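Local coordinates for protein Two-component response regulator, LuxR family (Aurantimonas sp., PDB 3CZ5) that probably binds DNA as a LuxR-family response regulator under the control of its phosphorylatable receiver domain, the domain that makes up this chain, at residues Ala6-Asp12 with Tyr31-Ala37; Asp53-Leu59 with Arg81-Thr86; Ile67-Arg71 with Lys96-Ala102. All coordinates share one frame; numbering follows the deposited sequence.

Contact 1: residues Ala6-Asp12 with Tyr31-Ala37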
loop_
_atom_site.group_PDB
_atom_site.type_symbol
_atom_site.label_atom_id
_atom_site.label_comp_id
_atom_site.label_asym_id
_atom_site.label_seq_id
_atom_site.Cartn_x
_atom_site.Cartn_y
_atom_site.Cartn_z
ATOM N N ALA A 6 -8.868 -11.849 -6.363
ATOM C CA ALA A 6 -7.582 -11.311 -5.691
ATOM C C ALA A 6 -7.218 -11.630 -4.212
ATOM O O ALA A 6 -8.022 -11.467 -3.294
ATOM C CB ALA A 6 -7.460 -9.844 -5.884
ATOM N N ARG A 7 -5.988 -12.041 -3.943
ATOM C CA ARG A 7 -5.598 -12.281 -2.547
ATOM C C ARG A 7 -4.737 -11.118 -2.029
ATOM O O ARG A 7 -3.804 -10.756 -2.729
ATOM C CB ARG A 7 -4.840 -13.606 -2.435
ATOM C CG ARG A 7 -5.631 -14.794 -3.010
ATOM C CD ARG A 7 -4.842 -16.157 -3.101
ATOM N NE ARG A 7 -4.317 -16.677 -1.822
ATOM C CZ ARG A 7 -3.011 -16.575 -1.452
ATOM N NH1 ARG A 7 -2.100 -15.984 -2.285
ATOM N NH2 ARG A 7 -2.566 -17.079 -0.268
ATOM N N ILE A 8 -5.019 -10.553 -0.828
ATOM C CA ILE A 8 -4.322 -9.352 -0.312
ATOM C C ILE A 8 -3.650 -9.539 1.085
ATOM O O ILE A 8 -4.180 -10.243 1.952
ATOM C CB ILE A 8 -5.324 -8.102 -0.229
ATOM C CG1 ILE A 8 -5.812 -7.630 -1.628
ATOM C CG2 ILE A 8 -4.714 -6.918 0.519
ATOM C CD1 ILE A 8 -7.321 -7.758 -1.871
ATOM N N MET A 9 -2.496 -8.890 1.308
ATOM C CA MET A 9 -1.856 -8.841 2.603
ATOM C C MET A 9 -1.937 -7.413 3.190
ATOM O O MET A 9 -1.729 -6.432 2.435
ATOM C CB MET A 9 -0.410 -9.184 2.411
ATOM C CG MET A 9 0.464 -9.116 3.724
ATOM S SD MET A 9 2.086 -9.940 3.426
ATOM C CE MET A 9 2.328 -10.387 5.084
ATOM N N LEU A 10 -2.261 -7.288 4.484
ATOM C CA LEU A 10 -2.307 -6.022 5.161
ATOM C C LEU A 10 -1.226 -5.958 6.190
ATOM O O LEU A 10 -1.105 -6.843 7.045
ATOM C CB LEU A 10 -3.593 -5.829 5.970
ATOM C CG LEU A 10 -4.699 -4.971 5.406
ATOM C CD1 LEU A 10 -4.890 -5.655 4.096
ATOM C CD2 LEU A 10 -5.881 -5.135 6.254
ATOM N N VAL A 11 -0.492 -4.859 6.185
ATOM C CA VAL A 11 0.585 -4.719 7.121
ATOM C C VAL A 11 0.280 -3.398 7.734
ATOM O O VAL A 11 0.348 -2.418 7.056
ATOM C CB VAL A 11 1.887 -4.617 6.327
ATOM C CG1 VAL A 11 3.083 -4.341 7.200
ATOM C CG2 VAL A 11 2.089 -5.880 5.489
ATOM N N ASP A 12 -0.103 -3.408 8.993
ATOM C CA ASP A 12 -0.447 -2.263 9.798
ATOM C C ASP A 12 -0.185 -2.707 11.252
ATOM O O ASP A 12 -0.459 -3.836 11.617
ATOM C CB ASP A 12 -1.920 -2.064 9.639
ATOM C CG ASP A 12 -2.360 -0.730 10.062
ATOM O OD1 ASP A 12 -1.561 -0.028 10.686
ATOM O OD2 ASP A 12 -3.502 -0.351 9.729
ATOM N N TYR A 31 -12.262 -9.807 -3.540
ATOM C CA TYR A 31 -11.068 -9.463 -2.799
ATOM C C TYR A 31 -10.875 -10.195 -1.427
ATOM O O TYR A 31 -11.626 -9.969 -0.506
ATOM C CB TYR A 31 -11.091 -7.949 -2.585
ATOM C CG TYR A 31 -10.755 -7.163 -3.859
ATOM C CD1 TYR A 31 -10.864 -7.760 -5.140
ATOM C CD2 TYR A 31 -10.359 -5.820 -3.794
ATOM C CE1 TYR A 31 -10.536 -7.011 -6.331
ATOM C CE2 TYR A 31 -10.019 -5.107 -4.931
ATOM C CZ TYR A 31 -10.126 -5.680 -6.205
ATOM O OH TYR A 31 -9.796 -4.900 -7.301
ATOM N N ALA A 32 -9.849 -11.027 -1.250
ATOM C CA ALA A 32 -9.697 -11.596 0.078
ATOM C C ALA A 32 -8.438 -11.206 0.836
ATOM O O ALA A 32 -7.322 -11.321 0.377
ATOM C CB ALA A 32 -9.894 -13.095 0.067
ATOM N N VAL A 33 -8.627 -10.678 2.014
ATOM C CA VAL A 33 -7.471 -10.328 2.784
ATOM C C VAL A 33 -6.982 -11.593 3.427
ATOM O O VAL A 33 -7.646 -12.144 4.343
ATOM C CB VAL A 33 -7.734 -9.315 3.913
ATOM C CG1 VAL A 33 -6.424 -8.995 4.529
ATOM C CG2 VAL A 33 -8.350 -8.048 3.375
ATOM N N VAL A 34 -5.790 -12.003 3.009
ATOM C CA VAL A 34 -5.353 -13.349 3.223
ATOM C C VAL A 34 -4.251 -13.538 4.323
ATOM O O VAL A 34 -4.107 -14.623 4.889
ATOM C CB VAL A 34 -4.875 -13.813 1.910
ATOM C CG1 VAL A 34 -3.401 -13.513 1.828
ATOM C CG2 VAL A 34 -5.172 -15.199 1.721
ATOM N N ALA A 35 -3.482 -12.493 4.629
ATOM C CA ALA A 35 -2.488 -12.522 5.712
ATOM C C ALA A 35 -2.554 -11.119 6.305
ATOM O O ALA A 35 -2.666 -10.169 5.520
ATOM C CB ALA A 35 -1.141 -12.735 5.160
ATOM N N GLU A 36 -2.515 -11.001 7.647
ATOM C CA GLU A 36 -2.333 -9.723 8.314
ATOM C C GLU A 36 -0.974 -9.603 9.076
ATOM O O GLU A 36 -0.617 -10.454 9.924
ATOM C CB GLU A 36 -3.480 -9.492 9.249
ATOM C CG GLU A 36 -4.703 -9.166 8.561
ATOM C CD GLU A 36 -5.739 -8.794 9.556
ATOM O OE1 GLU A 36 -5.468 -9.082 10.749
ATOM O OE2 GLU A 36 -6.799 -8.243 9.168
ATOM N N ALA A 37 -0.207 -8.559 8.786
ATOM C CA ALA A 37 1.128 -8.390 9.427
ATOM C C ALA A 37 1.203 -7.124 10.261
ATOM O O ALA A 37 0.474 -6.175 10.037
ATOM C CB ALA A 37 2.252 -8.409 8.390
#

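Contact 2: residues Asp53-Leu59 with Arg81-Thr86. With PO4 (phosphate ion), chain E.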
loop_
_atom_site.group_PDB
_atom_site.type_symbol
_atom_site.label_atom_id
_atom_site.label_comp_id
_atom_site.label_asym_id
_atom_site.label_seq_id
_atom_site.Cartn_x
_atom_site.Cartn_y
_atom_site.Cartn_z
ATOM N N ASP A 53 -1.382 -11.109 -4.230
ATOM C CA ASP A 53 -1.457 -10.397 -5.444
ATOM C C ASP A 53 -1.141 -8.968 -5.185
ATOM O O ASP A 53 -0.857 -8.240 -6.115
ATOM C CB ASP A 53 -2.853 -10.484 -5.982
ATOM C CG ASP A 53 -3.241 -11.894 -6.330
ATOM O OD1 ASP A 53 -2.488 -12.521 -7.098
ATOM O OD2 ASP A 53 -4.299 -12.399 -5.878
ATOM N N ILE A 54 -1.206 -8.529 -3.950
ATOM C CA ILE A 54 -0.964 -7.123 -3.670
ATOM C C ILE A 54 -0.859 -7.007 -2.205
ATOM O O ILE A 54 -1.682 -7.613 -1.459
ATOM C CB ILE A 54 -2.144 -6.201 -4.053
ATOM C CG1 ILE A 54 -1.812 -4.750 -3.727
ATOM C CG2 ILE A 54 -3.474 -6.519 -3.262
ATOM C CD1 ILE A 54 -2.492 -3.741 -4.731
ATOM N N VAL A 55 0.125 -6.228 -1.768
ATOM C CA VAL A 55 0.223 -5.931 -0.347
ATOM C C VAL A 55 -0.095 -4.477 -0.085
ATOM O O VAL A 55 0.299 -3.624 -0.857
ATOM C CB VAL A 55 1.583 -6.347 0.211
ATOM C CG1 VAL A 55 2.615 -6.439 -0.880
ATOM C CG2 VAL A 55 2.012 -5.446 1.346
ATOM N N VAL A 56 -0.897 -4.221 0.944
ATOM C CA VAL A 56 -1.171 -2.876 1.448
ATOM C C VAL A 56 -0.512 -2.577 2.791
ATOM O O VAL A 56 -0.807 -3.236 3.794
ATOM C CB VAL A 56 -2.625 -2.689 1.769
ATOM C CG1 VAL A 56 -2.832 -1.325 2.541
ATOM C CG2 VAL A 56 -3.458 -2.783 0.501
ATOM N N MET A 57 0.308 -1.523 2.839
ATOM C CA MET A 57 1.243 -1.265 3.997
ATOM C C MET A 57 1.193 0.161 4.567
ATOM O O MET A 57 1.098 1.094 3.781
ATOM C CB MET A 57 2.680 -1.500 3.499
ATOM C CG MET A 57 3.402 -2.336 4.450
ATOM S SD MET A 57 4.998 -2.902 4.049
ATOM C CE MET A 57 5.445 -2.928 5.732
ATOM N N ASP A 58 1.297 0.350 5.885
ATOM C CA ASP A 58 1.528 1.661 6.399
ATOM C C ASP A 58 2.877 2.232 5.903
ATOM O O ASP A 58 3.801 1.529 5.435
ATOM C CB ASP A 58 1.716 1.587 7.876
ATOM C CG ASP A 58 0.455 1.323 8.614
ATOM O OD1 ASP A 58 -0.633 1.209 7.956
ATOM O OD2 ASP A 58 0.596 1.254 9.877
ATOM N N LEU A 59 3.046 3.526 6.066
ATOM C CA LEU A 59 4.345 4.076 5.817
ATOM C C LEU A 59 5.120 3.948 7.127
ATOM O O LEU A 59 6.355 3.856 7.159
ATOM C CB LEU A 59 4.173 5.527 5.479
ATOM C CG LEU A 59 5.471 6.269 5.218
ATOM C CD1 LEU A 59 6.044 5.904 3.843
ATOM C CD2 LEU A 59 5.117 7.766 5.286
ATOM N N ARG A 81 3.613 -6.079 -6.187
ATOM C CA ARG A 81 2.726 -4.949 -6.144
ATOM C C ARG A 81 2.435 -4.459 -4.685
ATOM O O ARG A 81 1.599 -5.059 -3.962
ATOM C CB ARG A 81 1.441 -5.308 -6.890
ATOM C CG ARG A 81 1.608 -5.341 -8.367
ATOM C CD ARG A 81 0.600 -6.241 -8.994
ATOM N NE ARG A 81 0.294 -5.853 -10.400
ATOM C CZ ARG A 81 -0.346 -6.625 -11.315
ATOM N NH1 ARG A 81 -0.731 -7.871 -10.984
ATOM N NH2 ARG A 81 -0.577 -6.162 -12.547
ATOM N N ILE A 82 3.075 -3.364 -4.267
ATOM C CA ILE A 82 2.793 -2.791 -2.951
ATOM C C ILE A 82 2.072 -1.444 -2.970
ATOM O O ILE A 82 2.498 -0.534 -3.681
ATOM C CB ILE A 82 4.113 -2.577 -2.123
ATOM C CG1 ILE A 82 4.869 -3.899 -1.930
ATOM C CG2 ILE A 82 3.812 -1.918 -0.765
ATOM C CD1 ILE A 82 5.858 -4.118 -2.978
ATOM N N LEU A 83 1.017 -1.285 -2.168
ATOM C CA LEU A 83 0.276 -0.016 -2.069
ATOM C C LEU A 83 0.597 0.608 -0.727
ATOM O O LEU A 83 0.209 0.087 0.302
ATOM C CB LEU A 83 -1.205 -0.283 -2.167
ATOM C CG LEU A 83 -2.197 0.787 -1.699
ATOM C CD1 LEU A 83 -2.046 2.055 -2.416
ATOM C CD2 LEU A 83 -3.643 0.463 -2.046
ATOM N N ILE A 84 1.370 1.675 -0.675
ATOM C CA ILE A 84 1.504 2.333 0.605
ATOM C C ILE A 84 0.184 3.041 0.885
ATOM O O ILE A 84 -0.367 3.735 -0.037
ATOM C CB ILE A 84 2.462 3.418 0.612
ATOM C CG1 ILE A 84 3.903 2.918 0.429
ATOM C CG2 ILE A 84 2.269 4.078 1.973
ATOM C CD1 ILE A 84 4.157 1.467 0.761
ATOM N N PHE A 85 -0.333 2.860 2.114
ATOM C CA PHE A 85 -1.600 3.429 2.594
ATOM C C PHE A 85 -1.278 4.093 3.899
ATOM O O PHE A 85 -0.842 3.428 4.835
ATOM C CB PHE A 85 -2.577 2.357 2.908
ATOM C CG PHE A 85 -3.990 2.845 3.099
ATOM C CD1 PHE A 85 -4.461 4.017 2.460
ATOM C CD2 PHE A 85 -4.893 2.118 3.877
ATOM C CE1 PHE A 85 -5.781 4.432 2.624
ATOM C CE2 PHE A 85 -6.183 2.557 4.043
ATOM C CZ PHE A 85 -6.624 3.679 3.398
ATOM N N THR A 86 -1.457 5.407 3.962
ATOM C CA THR A 86 -0.868 6.129 5.059
ATOM C C THR A 86 -1.594 7.440 5.456
ATOM O O THR A 86 -2.420 8.003 4.776
ATOM C CB THR A 86 0.559 6.454 4.696
ATOM O OG1 THR A 86 1.145 7.160 5.783
ATOM C CG2 THR A 86 0.560 7.326 3.482
HETATM P P PO4 E . 0.648 5.251 8.957
HETATM O O1 PO4 E . 0.674 6.621 9.538
HETATM O O2 PO4 E . -0.715 4.673 8.650
HETATM O O3 PO4 E . 1.525 5.178 7.740
HETATM O O4 PO4 E . 1.377 4.609 10.109
#

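Contact 3: residues Ile67-Arg71 with Lys96-Ala102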
loop_
_atom_site.group_PDB
_atom_site.type_symbol
_atom_site.label_atom_id
_atom_site.label_comp_id
_atom_site.label_asym_id
_atom_site.label_seq_id
_atom_site.Cartn_x
_atom_site.Cartn_y
_atom_site.Cartn_z
ATOM N N ILE A 67 8.543 1.865 3.332
ATOM C CA ILE A 67 9.452 2.152 2.235
ATOM C C ILE A 67 10.629 1.136 2.293
ATOM O O ILE A 67 10.995 0.545 1.264
ATOM C CB ILE A 67 9.891 3.651 2.259
ATOM C CG1 ILE A 67 10.111 4.224 0.872
ATOM C CG2 ILE A 67 11.077 3.848 3.096
ATOM C CD1 ILE A 67 8.998 5.296 0.514
ATOM N N GLU A 68 11.188 0.920 3.495
ATOM C CA GLU A 68 12.262 -0.075 3.684
ATOM C C GLU A 68 11.710 -1.485 3.363
ATOM O O GLU A 68 12.275 -2.246 2.558
ATOM C CB GLU A 68 12.914 0.031 5.096
ATOM C CG GLU A 68 13.698 1.457 5.439
ATOM C CD GLU A 68 12.973 2.547 6.452
ATOM O OE1 GLU A 68 11.944 3.221 6.066
ATOM O OE2 GLU A 68 13.488 2.723 7.612
ATOM N N ALA A 69 10.570 -1.786 3.977
ATOM C CA ALA A 69 9.774 -2.972 3.666
ATOM C C ALA A 69 9.682 -3.145 2.197
ATOM O O ALA A 69 9.833 -4.238 1.697
ATOM C CB ALA A 69 8.389 -2.853 4.203
ATOM N N THR A 70 9.383 -2.075 1.491
ATOM C CA THR A 70 9.016 -2.267 0.066
ATOM C C THR A 70 10.263 -2.688 -0.694
ATOM O O THR A 70 10.174 -3.549 -1.549
ATOM C CB THR A 70 8.467 -1.003 -0.626
ATOM O OG1 THR A 70 7.125 -0.766 -0.193
ATOM C CG2 THR A 70 8.524 -1.157 -2.172
ATOM N N ARG A 71 11.403 -2.062 -0.366
ATOM C CA ARG A 71 12.623 -2.405 -0.997
ATOM C C ARG A 71 12.813 -3.871 -0.758
ATOM O O ARG A 71 12.985 -4.615 -1.698
ATOM C CB ARG A 71 13.795 -1.559 -0.490
ATOM C CG ARG A 71 14.027 -0.258 -1.342
ATOM C CD ARG A 71 14.720 0.869 -0.533
ATOM N NE ARG A 71 15.370 0.226 0.610
ATOM C CZ ARG A 71 15.438 0.750 1.829
ATOM N NH1 ARG A 71 14.885 1.971 2.047
ATOM N NH2 ARG A 71 16.039 0.042 2.813
ATOM N N LYS A 96 9.660 8.947 -2.797
ATOM C CA LYS A 96 10.514 7.922 -2.255
ATOM C C LYS A 96 9.870 6.554 -2.504
ATOM O O LYS A 96 10.506 5.643 -3.097
ATOM C CB LYS A 96 10.615 8.143 -0.753
ATOM C CG LYS A 96 12.005 8.015 -0.209
ATOM C CD LYS A 96 12.267 9.090 0.869
ATOM C CE LYS A 96 13.645 9.797 0.714
ATOM N NZ LYS A 96 13.685 10.993 1.602
ATOM N N ALA A 97 8.608 6.440 -2.044
ATOM C CA ALA A 97 7.913 5.201 -1.928
ATOM C C ALA A 97 7.983 4.764 -3.304
ATOM O O ALA A 97 8.354 3.615 -3.559
ATOM C CB ALA A 97 6.496 5.407 -1.542
ATOM N N PHE A 98 7.665 5.667 -4.235
ATOM C CA PHE A 98 7.699 5.239 -5.657
ATOM C C PHE A 98 9.075 4.790 -6.112
ATOM O O PHE A 98 9.196 3.775 -6.773
ATOM C CB PHE A 98 7.102 6.226 -6.653
ATOM C CG PHE A 98 5.602 6.301 -6.584
ATOM C CD1 PHE A 98 4.803 5.202 -6.943
ATOM C CD2 PHE A 98 4.948 7.479 -6.135
ATOM C CE1 PHE A 98 3.355 5.293 -6.863
ATOM C CE2 PHE A 98 3.544 7.560 -6.059
ATOM C CZ PHE A 98 2.771 6.489 -6.404
ATOM N N GLU A 99 10.116 5.512 -5.723
ATOM C CA GLU A 99 11.427 5.290 -6.289
ATOM C C GLU A 99 11.789 3.922 -5.712
ATOM O O GLU A 99 12.459 3.128 -6.369
ATOM C CB GLU A 99 12.369 6.506 -5.992
ATOM C CG GLU A 99 13.855 6.273 -5.889
ATOM C CD GLU A 99 14.555 7.385 -5.063
ATOM O OE1 GLU A 99 13.836 8.168 -4.367
ATOM O OE2 GLU A 99 15.822 7.488 -5.106
ATOM N N ALA A 100 11.215 3.599 -4.552
ATOM C CA ALA A 100 11.453 2.290 -3.960
ATOM C C ALA A 100 10.720 1.131 -4.602
ATOM O O ALA A 100 10.978 -0.000 -4.236
ATOM C CB ALA A 100 11.131 2.280 -2.497
ATOM N N GLY A 101 9.780 1.350 -5.503
ATOM C CA GLY A 101 9.009 0.190 -6.018
ATOM C C GLY A 101 7.515 0.103 -5.710
ATOM O O GLY A 101 6.819 -0.743 -6.260
ATOM N N ALA A 102 7.014 0.971 -4.822
ATOM C CA ALA A 102 5.608 0.966 -4.496
ATOM C C ALA A 102 4.845 1.288 -5.739
ATOM O O ALA A 102 5.221 2.144 -6.496
ATOM C CB ALA A 102 5.305 1.965 -3.437
#

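Contact 1: residues Ala6-Asp12 with Tyr31-Ala37
Ala-37 meets Leu-10 and Asp-12 through its backbone, and Met-9 and Val-11 through its methyl. Its N donates to Leu-10 O at 2.6 Å, and its O accepts Asp-12 N, which sits 26° out of the carbonyl plane. Its CB packs against Met-9 CE and Val-11 CG2, each at 3.9 Å. Met-9 gets there because CG is anti to the backbone N (chi1 177°) and the chain runs on extended, which brings CE over Ala-37 CB and near Ala-35 CB. Helix 40-48 covers this face through Leu-46 and Ala-43.

Ile-8 and Leu-10 serve the other face. The side chains of Ile-8 and Tyr-31 cross obliquely, with Ile-8 CD1 3.8 Å from Tyr-31 CB. The strands are the two parallel strands of a beta-alpha-beta unit, with helix 15-25 between them, in the CheY-like receiver fold. Strand 31-37 is the edge of the sheet in this chain. A beta bulge at Val-34 shifts the register by one residue. Ile-8 O still accepts Val-34 N at 2.6 Å, but Leu-10 N skips Val-34 O and bonds Ala-35 O at 3.1 Å. Val-34 CG2 lies by the Arg-7 guanidinium, whose NH1 bonds Thr-50 O. Leu-10 sends CD1 to Val-33 CG1 at 3.7 Å, the two side chains meeting at about a right angle. Beyond them, the Glu-36 carboxylate forms a salt bridge with Arg-18 of helix 15-25.

Contact 2: residues Asp53-Leu59 with Arg81-Thr86
Val-55 and Ile-82 run alongside each other on one sheet face, with their CG1 atoms 3.6 Å apart. On the other face Val-56 does the same with Leu-83 and Phe-85, and its CG1 lies 3.7 Å from Phe-85 CB. These pairs form the tight centre of the receiver domain. Four parallel-ladder bonds join the strands: Val-55 N to Arg-81 O, Leu-83 N to Val-55 O, Met-57 N to Leu-83 O and Phe-85 N to Met-57 O. Helix 66-76 covers the side of Ile-82 and Met-57, while helix 114-122 covers that of Leu-83 and Phe-85.

The end at Asp-53 and Arg-81 is looser. Arg-81 runs extended from CG to NE, and only its aliphatic CB and CD approach Asp-53 O, CD at 3.8 Å. The charged groups do not meet: Asp-53 OD1 and Arg-81 NH1 are 6.3 Å apart. Asp-53 OD2 accepts Arg-7 N.

The opposite end is polar and holds a phosphate ion, probably from the crystallisation liquor. Its O3 accepts both Leu-59 N and Thr-86 OG1, each at 2.8 Å. At chi1 -180° the Thr-86 hydroxyl swings opposite the main-chain N and faces the ion; His-88 N also bonds OG1. Asp-58, the predicted phosphorylation site, has OD2 3.5 Å from phosphate O4, not hydrogen-bonded, and OD1 forms a salt bridge with Lys-108. An alanine here offers Lys-108 no carboxylate, and the amine would then probably be held less firmly. Lys-108 and Thr-60 N also bond the ion. These donors are consistent with a site made to hold a phosphoryl group beside Asp-58.

Contact 3: residues Ile67-Arg71 with Lys96-Ala102
Thr-70 of helix 66-76 meets the end of helix 91-99 at Ala-100, Gly-101 and Ala-102. The two helices are neighbours on one face of the receiver domain's parallel sheet, where Thr-70 and Ala-97 both touch Ile-84. The second helix closes with a Schellman motif. Gly-101 takes a positive phi, Gly-101 N bonds back to Phe-98 O, and Ala-102 N bonds to Ala-97 O at 3.2 Å. With this backbone a CB on Gly-101 would collide with Ala-100 O, which explains a glycine at this position.

The Thr-70 side chain starts from a CB directed at the other segment and then splits. OG1 turns back beside its own backbone N (chi1 -75°) and hydrogen-bonds Gly-66 O one turn earlier. Its polar end is thus satisfied within its own helix. The methyl CG2, anti to the backbone N, goes across to the turn. It lies 3.4 Å from Ala-100 O, then passes Gly-101 C at 3.9 Å and Ala-102 N at 3.7 Å. It meets the turn by van der Waals packing alone.

Ile-67 and Arg-71 lie one turn apart and share the methyl of Ala-100. Ile-67 also leans toward Lys-96 and Ala-97, but the placement of its CD1 there is doubtful. Lys-96 leads its amine away from the contact, and Arg-71 brings only aliphatic carbon to it. On Ala-100, the CB atom sits 4.0 Å from Ile-67 CG1 and 4.0 Å from Arg-71 CG.

Contacts 1 and 2 are neighbours in one sheet, since strands 6-11 and 54-57 lie side by side. Their centres are 10 Å apart, and Val-11 of contact 1 packs on Met-57 of contact 2. Contact 3 lies against one face of that sheet, its centre about 10 Å from that of contact 2. There Ile-82 CG2 packs on Thr-70 OG1 at 3.6 Å. Contacts 1 and 3 do not touch, their nearest atoms being about 6 Å apart. Within the three contacts, the phosphate is bonded from contact 2, by Leu-59 and Thr-86. Contact 1 only comes near it, the side chain of Asp-12 lying about 5 Å away.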